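Local coordinates for protein probable porin (Pseudomonas aeruginosa, PDB 4FT6) that probably acts as an outer-membrane porin of the OprD family, a beta-barrel channel that lets small solutes cross the outer membrane, at residues 96-101 against 165-170; 138-143 against 154-159. One frame throughout, in Å; residues are numbered along the deposited sequence.

Contact 2 is nested within the length of chain that contact 1 closes, and their centres lie about 16 Å apart. Strand 154-159 of contact 2 runs on into the loop that returns as 165-170 in contact 1. The two meet directly: Gln-168 N lies 2.8 Å from Leu-159 O, a probable hydrogen bond, and Leu-170 CD1 packs against Ser-158 C at 3.4 Å. Contact 2 is antiparallel hairpin pairing in the barrel wall, whereas contact 1 is a loop reaching across to the more distant strand 96-101. The decyl maltoside lies at contact 1, with its sugar against both 96-101 and 165-170.

Contact 1: residues 96-101 against 165-170; sequences YARLGV and SDHQDL. With DMU (decyl-beta-D-maltopyranoside), chain F; C8E ((hydroxyethyloxy)tri(ethyloxy)octane), chain D.
Ser-165 meets strand 96-101 with its side chain and its carbonyl. Its hydroxyl lies beside its own backbone N (chi1 -68°), and from there OG gives a hydrogen bond to Ala-97 O at 2.9 Å, arriving somewhat off the plane of that carbonyl. The same OG sits 3.2 Å from Tyr-96 CB, while the phenol of Tyr-96 leads elsewhere, its OH bonded to Leu-83 O. Ser-165 O receives Arg-98 NH1 at 2.6 Å, with the oxygen lying in the guanidinium plane. Arg-98 reaches this carbonyl with CG trans to its backbone N (chi1 -164°) and an extended chain beyond; a salt bridge from NE to Glu-116 fixes the guanidinium from another quarter.

Asp-166 directs its CB away from the strand and turns to the maltoside, where its CA lies 3.5 Å from DMU C5. The sugar also touches the strand: Leu-99 N donates to DMU O49 at 2.8 Å. At His-167 the loop passes Arg-98 again, CB lying 4.1 Å from Arg-98 NH2. The imidazole and guanidinium planes stand almost perpendicular, 86° apart, with NH2 at the edge of the ring, so the two groups are not stacked. Beyond His-167 the chain leaves strand 96-101 for the edge of strand 149-160, in a short, weakly bonded strand.

The loop therefore bridges two parts of the barrel wall. Strand 95-107 is hydrogen-bonded to strand 58-71 through Tyr-96, Arg-98 and Gly-100, and the Arg-98 side chain spans from Gln-67 on that neighbour to Thr-135 and Gln-137 of strand 135-137.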
loop_
_atom_site.group_PDB
_atom_site.type_symbol
_atom_site.label_atom_id
_atom_site.label_comp_id
_atom_site.label_asym_id
_atom_site.label_seq_id
_atom_site.Cartn_x
_atom_site.Cartn_y
_atom_site.Cartn_z
ATOM N N TYR A 96 -3.019 18.848 10.064
ATOM C CA TYR A 96 -3.212 18.994 8.628
ATOM C C TYR A 96 -4.530 18.343 8.227
ATOM O O TYR A 96 -4.985 17.376 8.852
ATOM C CB TYR A 96 -2.039 18.413 7.844
ATOM C CG TYR A 96 -1.800 16.916 8.025
ATOM C CD1 TYR A 96 -1.491 16.373 9.270
ATOM C CD2 TYR A 96 -1.841 16.052 6.935
ATOM C CE1 TYR A 96 -1.251 15.015 9.420
ATOM C CE2 TYR A 96 -1.604 14.692 7.080
ATOM C CZ TYR A 96 -1.307 14.181 8.320
ATOM O OH TYR A 96 -1.066 12.835 8.467
ATOM N N ALA A 97 -5.157 18.884 7.197
ATOM C CA ALA A 97 -6.456 18.387 6.792
ATOM C C ALA A 97 -6.538 18.378 5.286
ATOM O O ALA A 97 -5.718 18.998 4.591
ATOM C CB ALA A 97 -7.573 19.218 7.388
ATOM N N ARG A 98 -7.513 17.643 4.775
ATOM C CA ARG A 98 -7.707 17.588 3.342
ATOM C C ARG A 98 -9.139 17.163 3.047
ATOM O O ARG A 98 -9.737 16.368 3.783
ATOM C CB ARG A 98 -6.718 16.615 2.720
ATOM C CG ARG A 98 -6.578 16.776 1.230
ATOM C CD ARG A 98 -5.637 15.750 0.615
ATOM N NE ARG A 98 -5.898 15.689 -0.821
ATOM C CZ ARG A 98 -5.489 16.606 -1.684
ATOM N NH1 ARG A 98 -4.771 17.639 -1.258
ATOM N NH2 ARG A 98 -5.790 16.482 -2.971
ATOM N N LEU A 99 -9.700 17.706 1.979
ATOM C CA LEU A 99 -11.059 17.386 1.615
ATOM C C LEU A 99 -11.140 17.306 0.100
ATOM O O LEU A 99 -10.836 18.274 -0.597
ATOM C CB LEU A 99 -11.999 18.463 2.139
ATOM C CG LEU A 99 -13.508 18.251 1.995
ATOM C CD1 LEU A 99 -13.897 16.883 2.536
ATOM C CD2 LEU A 99 -14.281 19.376 2.721
ATOM N N GLY A 100 -11.515 16.144 -0.411
ATOM C CA GLY A 100 -11.700 15.996 -1.839
ATOM C C GLY A 100 -13.051 15.397 -2.182
ATOM O O GLY A 100 -13.526 14.461 -1.517
ATOM N N VAL A 101 -13.675 15.933 -3.223
ATOM C CA VAL A 101 -14.942 15.392 -3.691
ATOM C C VAL A 101 -14.657 14.411 -4.834
ATOM O O VAL A 101 -13.597 14.474 -5.455
ATOM C CB VAL A 101 -15.878 16.522 -4.172
ATOM C CG1 VAL A 101 -15.461 17.006 -5.561
ATOM C CG2 VAL A 101 -17.309 16.049 -4.202
ATOM N N SER A 165 -1.239 17.836 3.411
ATOM C CA SER A 165 -2.498 18.407 2.971
ATOM C C SER A 165 -2.470 18.569 1.456
ATOM O O SER A 165 -3.504 18.499 0.784
ATOM C CB SER A 165 -2.714 19.772 3.626
ATOM O OG SER A 165 -2.914 19.624 5.011
ATOM N N ASP A 166 -1.270 18.782 0.925
ATOM C CA ASP A 166 -1.114 19.267 -0.444
ATOM C C ASP A 166 -1.067 18.153 -1.477
ATOM O O ASP A 166 -0.873 16.978 -1.137
ATOM C CB ASP A 166 0.153 20.120 -0.556
ATOM C CG ASP A 166 0.236 21.187 0.517
ATOM O OD1 ASP A 166 -0.833 21.661 0.965
ATOM O OD2 ASP A 166 1.369 21.546 0.906
ATOM N N HIS A 167 -1.257 18.525 -2.740
ATOM C CA HIS A 167 -1.006 17.603 -3.836
ATOM C C HIS A 167 0.198 18.080 -4.653
ATOM O O HIS A 167 0.588 19.257 -4.592
ATOM C CB HIS A 167 -2.246 17.416 -4.724
ATOM C CG HIS A 167 -2.602 18.629 -5.529
ATOM N ND1 HIS A 167 -1.838 19.064 -6.596
ATOM C CD2 HIS A 167 -3.630 19.485 -5.427
ATOM C CE1 HIS A 167 -2.379 20.156 -7.096
ATOM N NE2 HIS A 167 -3.468 20.441 -6.405
ATOM N N GLN A 168 0.779 17.155 -5.414
ATOM C CA GLN A 168 1.950 17.435 -6.251
ATOM C C GLN A 168 1.929 16.561 -7.507
ATOM O O GLN A 168 1.323 15.484 -7.497
ATOM C CB GLN A 168 3.225 17.147 -5.457
ATOM C CG GLN A 168 3.367 15.684 -5.069
ATOM C CD GLN A 168 4.457 15.450 -4.028
ATOM O OE1 GLN A 168 4.178 15.337 -2.829
ATOM N NE2 GLN A 168 5.702 15.377 -4.484
ATOM N N ASP A 169 2.585 17.015 -8.577
ATOM C CA ASP A 169 2.723 16.190 -9.777
ATOM C C ASP A 169 3.410 14.860 -9.442
ATOM O O ASP A 169 4.119 14.771 -8.446
ATOM C CB ASP A 169 3.510 16.929 -10.858
ATOM C CG ASP A 169 2.803 18.177 -11.344
ATOM O OD1 ASP A 169 1.594 18.336 -11.061
ATOM O OD2 ASP A 169 3.457 18.998 -12.022
ATOM N N LEU A 170 3.186 13.833 -10.267
ATOM C CA LEU A 170 3.734 12.501 -10.013
ATOM C C LEU A 170 5.231 12.414 -10.333
ATOM O O LEU A 170 5.750 13.196 -11.141
ATOM C CB LEU A 170 2.993 11.447 -10.828
ATOM C CG LEU A 170 1.539 11.081 -10.527
ATOM C CD1 LEU A 170 1.048 11.742 -9.258
ATOM C CD2 LEU A 170 0.643 11.429 -11.716
HETATM C C1 DMU F . -7.622 20.995 1.023
HETATM C C2 DMU F . -6.319 21.076 0.137
HETATM C C3 DMU F . -5.490 22.501 0.373
HETATM C C4 DMU F . -5.608 22.967 1.872
HETATM O O5 DMU F . -6.942 22.911 2.280
HETATM C C6 DMU F . -7.381 21.582 2.386
HETATM O O7 DMU F . -4.111 22.566 -0.174
HETATM O O16 DMU F . -8.512 21.492 3.246
HETATM C C18 DMU F . -8.489 22.225 4.450
HETATM C C19 DMU F . -9.822 22.149 5.191
HETATM C C22 DMU F . -10.333 20.716 5.202
HETATM C C25 DMU F . -11.799 20.716 5.625
HETATM C C28 DMU F . -11.947 19.867 6.885
HETATM C C31 DMU F . -12.525 18.508 6.500
HETATM C C34 DMU F . -11.901 17.472 7.413
HETATM C C37 DMU F . -12.921 16.422 7.782
HETATM C C40 DMU F . -12.223 15.253 8.429
HETATM C C43 DMU F . -13.200 14.566 9.336
HETATM O O49 DMU F . -7.949 19.668 1.085
HETATM O O55 DMU F . -6.480 20.555 -1.237
HETATM C C57 DMU F . -5.111 24.360 1.933
HETATM O O61 DMU F . -5.904 25.108 1.075
HETATM C C5 DMU F . -2.959 21.706 -2.104
HETATM C C7 DMU F . -2.008 22.783 -2.457
HETATM C C8 DMU F . -2.815 24.020 -3.053
HETATM C C9 DMU F . -4.334 23.604 -3.325
HETATM O O1 DMU F . -4.879 23.301 -2.104
HETATM C C10 DMU F . -4.256 22.220 -1.513
HETATM O O2 DMU F . -2.662 25.233 -2.203
HETATM O O3 DMU F . -3.247 20.943 -3.215
HETATM O O4 DMU F . -0.985 22.283 -3.252
HETATM C C11 DMU F . -5.221 24.622 -4.000
HETATM O O6 DMU F . -6.518 24.118 -4.049
HETATM C C1 C8E D . -10.010 16.413 -5.127
HETATM C C2 C8E D . -11.434 16.946 -5.326
HETATM C C3 C8E D . -11.476 18.476 -5.402
HETATM C C4 C8E D . -11.951 19.147 -4.115
HETATM C C5 C8E D . -13.403 19.602 -4.235
HETATM C C6 C8E D . -13.913 20.431 -3.061
HETATM C C7 C8E D . -14.913 19.684 -2.181
HETATM C C8 C8E D . -15.842 20.677 -1.482
HETATM O O9 C8E D . -17.009 20.087 -0.941
HETATM C C10 C8E D . -16.883 19.683 0.409
HETATM C C11 C8E D . -17.923 20.370 1.295
HETATM O O12 C8E D . -19.239 20.213 0.804
HETATM C C13 C8E D . -20.228 20.266 1.815
HETATM C C14 C8E D . -21.518 19.593 1.356
HETATM O O15 C8E D . -21.666 18.319 1.951
#

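Contact 2: residues 138-143 against 154-159; sequences GGMLTS and GQMRSL
Met-140 and Met-156 lean together across the hairpin, their chains slanting past one another, and the terminal methyl CE of Met-156 lies 4.1 Å from Met-140 CG. Each chain has one bend: Met-156 folds at chi2 (63°), which swings its thioether back toward the partner strand, and Met-140 runs extended to SD and turns about its CG-SD bond (chi3 75°), which carries CE aside. Leu-117 packs against both, and Phe-136 adds to the apolar surroundings of Met-156.

Gln-155 leaves the sheet on the face opposite to Met-140. Its side chain leads away from strand 139-143 to meet Arg-157 of its own strand, which holds the single oxygen OE1 side-on with two nitrogens. NE is 2.7 Å from OE1 and NH2 is 2.6 Å from it; OE1 sits at the NE/NH2 edge, in the guanidinium plane, and both donors lie in the plane of its carbonyl. NE2 of Gln-155 hydrogen-bonds to Asp-184 OD1.

Between these two faces the backbones run antiparallel, their axes 5.0 Å apart at 164°. Gly-139 and Gln-155 form a hydrogen-bonded pair, with Gly-139 N to Gln-155 O at 3.0 Å and Gln-155 N to Gly-139 O at 3.1 Å. Gln-155 O also receives a CA-H contact from Gly-138 CA at 3.4 Å. Just beyond, Arg-157 and Ser-158 both face Gln-137, a classic beta bulge.

The hairpin is thus two-sided in chemistry: the methionines make an apolar patch against Leu-117, while on the other face the amide of Gln-155 has both its oxygen and its nitrogen engaged, which is consistent with the modelled flip and should hold the amide roughly coplanar with the guanidinium, edge to edge.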
loop_
_atom_site.group_PDB
_atom_site.type_symbol
_atom_site.label_atom_id
_atom_site.label_comp_id
_atom_site.label_asym_id
_atom_site.label_seq_id
_atom_site.Cartn_x
_atom_site.Cartn_y
_atom_site.Cartn_z
ATOM N N GLY A 138 -7.469 12.182 -10.325
ATOM C CA GLY A 138 -7.689 11.901 -11.729
ATOM C C GLY A 138 -9.015 11.192 -11.902
ATOM O O GLY A 138 -10.027 11.617 -11.322
ATOM N N GLY A 139 -9.016 10.115 -12.686
ATOM C CA GLY A 139 -10.247 9.449 -13.048
ATOM C C GLY A 139 -10.012 7.969 -13.259
ATOM O O GLY A 139 -9.004 7.565 -13.863
ATOM N N MET A 140 -10.938 7.150 -12.765
ATOM C CA MET A 140 -10.801 5.711 -12.915
ATOM C C MET A 140 -12.020 5.102 -13.567
ATOM O O MET A 140 -13.167 5.400 -13.203
ATOM C CB MET A 140 -10.560 5.031 -11.563
ATOM C CG MET A 140 -9.312 5.490 -10.850
ATOM S SD MET A 140 -9.250 4.814 -9.181
ATOM C CE MET A 140 -8.798 3.121 -9.553
ATOM N N LEU A 141 -11.755 4.243 -14.538
ATOM C CA LEU A 141 -12.799 3.457 -15.161
ATOM C C LEU A 141 -12.605 2.000 -14.734
ATOM O O LEU A 141 -11.481 1.488 -14.703
ATOM C CB LEU A 141 -12.724 3.590 -16.683
ATOM C CG LEU A 141 -13.864 3.003 -17.504
ATOM C CD1 LEU A 141 -15.169 3.514 -16.943
ATOM C CD2 LEU A 141 -13.735 3.407 -18.964
ATOM N N THR A 142 -13.707 1.348 -14.387
ATOM C CA THR A 142 -13.695 -0.049 -14.001
ATOM C C THR A 142 -14.878 -0.731 -14.677
ATOM O O THR A 142 -16.027 -0.280 -14.545
ATOM C CB THR A 142 -13.852 -0.196 -12.499
ATOM O OG1 THR A 142 -12.965 0.715 -11.834
ATOM C CG2 THR A 142 -13.575 -1.658 -12.076
ATOM N N SER A 143 -14.615 -1.803 -15.414
ATOM C CA SER A 143 -15.689 -2.409 -16.187
ATOM C C SER A 143 -15.683 -3.920 -16.125
ATOM O O SER A 143 -14.639 -4.564 -16.297
ATOM C CB SER A 143 -15.669 -1.937 -17.641
ATOM O OG SER A 143 -16.834 -2.401 -18.294
ATOM N N GLY A 154 -7.581 4.264 -16.656
ATOM C CA GLY A 154 -7.624 5.531 -15.962
ATOM C C GLY A 154 -6.396 6.386 -16.205
ATOM O O GLY A 154 -5.400 5.935 -16.800
ATOM N N GLN A 155 -6.480 7.630 -15.734
ATOM C CA GLN A 155 -5.376 8.570 -15.811
ATOM C C GLN A 155 -5.294 9.367 -14.513
ATOM O O GLN A 155 -6.290 9.917 -14.038
ATOM C CB GLN A 155 -5.538 9.517 -17.022
ATOM C CG GLN A 155 -4.819 10.852 -16.868
ATOM C CD GLN A 155 -4.961 11.771 -18.080
ATOM O OE1 GLN A 155 -5.162 12.985 -17.935
ATOM N NE2 GLN A 155 -4.824 11.201 -19.279
ATOM N N MET A 156 -4.102 9.430 -13.935
ATOM C CA MET A 156 -3.893 10.231 -12.745
ATOM C C MET A 156 -3.028 11.425 -13.126
ATOM O O MET A 156 -2.193 11.314 -14.029
ATOM C CB MET A 156 -3.189 9.394 -11.679
ATOM C CG MET A 156 -4.055 9.056 -10.500
ATOM S SD MET A 156 -5.449 8.053 -10.965
ATOM C CE MET A 156 -6.217 7.711 -9.402
ATOM N N ARG A 157 -3.227 12.560 -12.457
ATOM C CA ARG A 157 -2.451 13.770 -12.749
ATOM C C ARG A 157 -1.589 14.238 -11.600
ATOM O O ARG A 157 -0.533 14.833 -11.819
ATOM C CB ARG A 157 -3.370 14.905 -13.190
ATOM C CG ARG A 157 -4.219 14.475 -14.343
ATOM C CD ARG A 157 -4.879 15.603 -15.053
ATOM N NE ARG A 157 -5.237 15.135 -16.381
ATOM C CZ ARG A 157 -5.693 15.908 -17.355
ATOM N NH1 ARG A 157 -5.851 17.208 -17.153
ATOM N NH2 ARG A 157 -5.977 15.365 -18.532
ATOM N N SER A 158 -2.045 13.969 -10.382
ATOM C CA SER A 158 -1.312 14.351 -9.194
ATOM C C SER A 158 -1.617 13.401 -8.040
ATOM O O SER A 158 -2.560 12.602 -8.101
ATOM C CB SER A 158 -1.737 15.733 -8.771
ATOM O OG SER A 158 -3.008 15.615 -8.173
ATOM N N LEU A 159 -0.815 13.500 -6.986
ATOM C CA LEU A 159 -1.049 12.721 -5.781
ATOM C C LEU A 159 -0.967 13.620 -4.554
ATOM O O LEU A 159 -0.433 14.728 -4.621
ATOM C CB LEU A 159 -0.029 11.589 -5.669
ATOM C CG LEU A 159 1.467 11.944 -5.613
ATOM C CD1 LEU A 159 1.926 12.482 -4.249
ATOM C CD2 LEU A 159 2.301 10.714 -5.986
#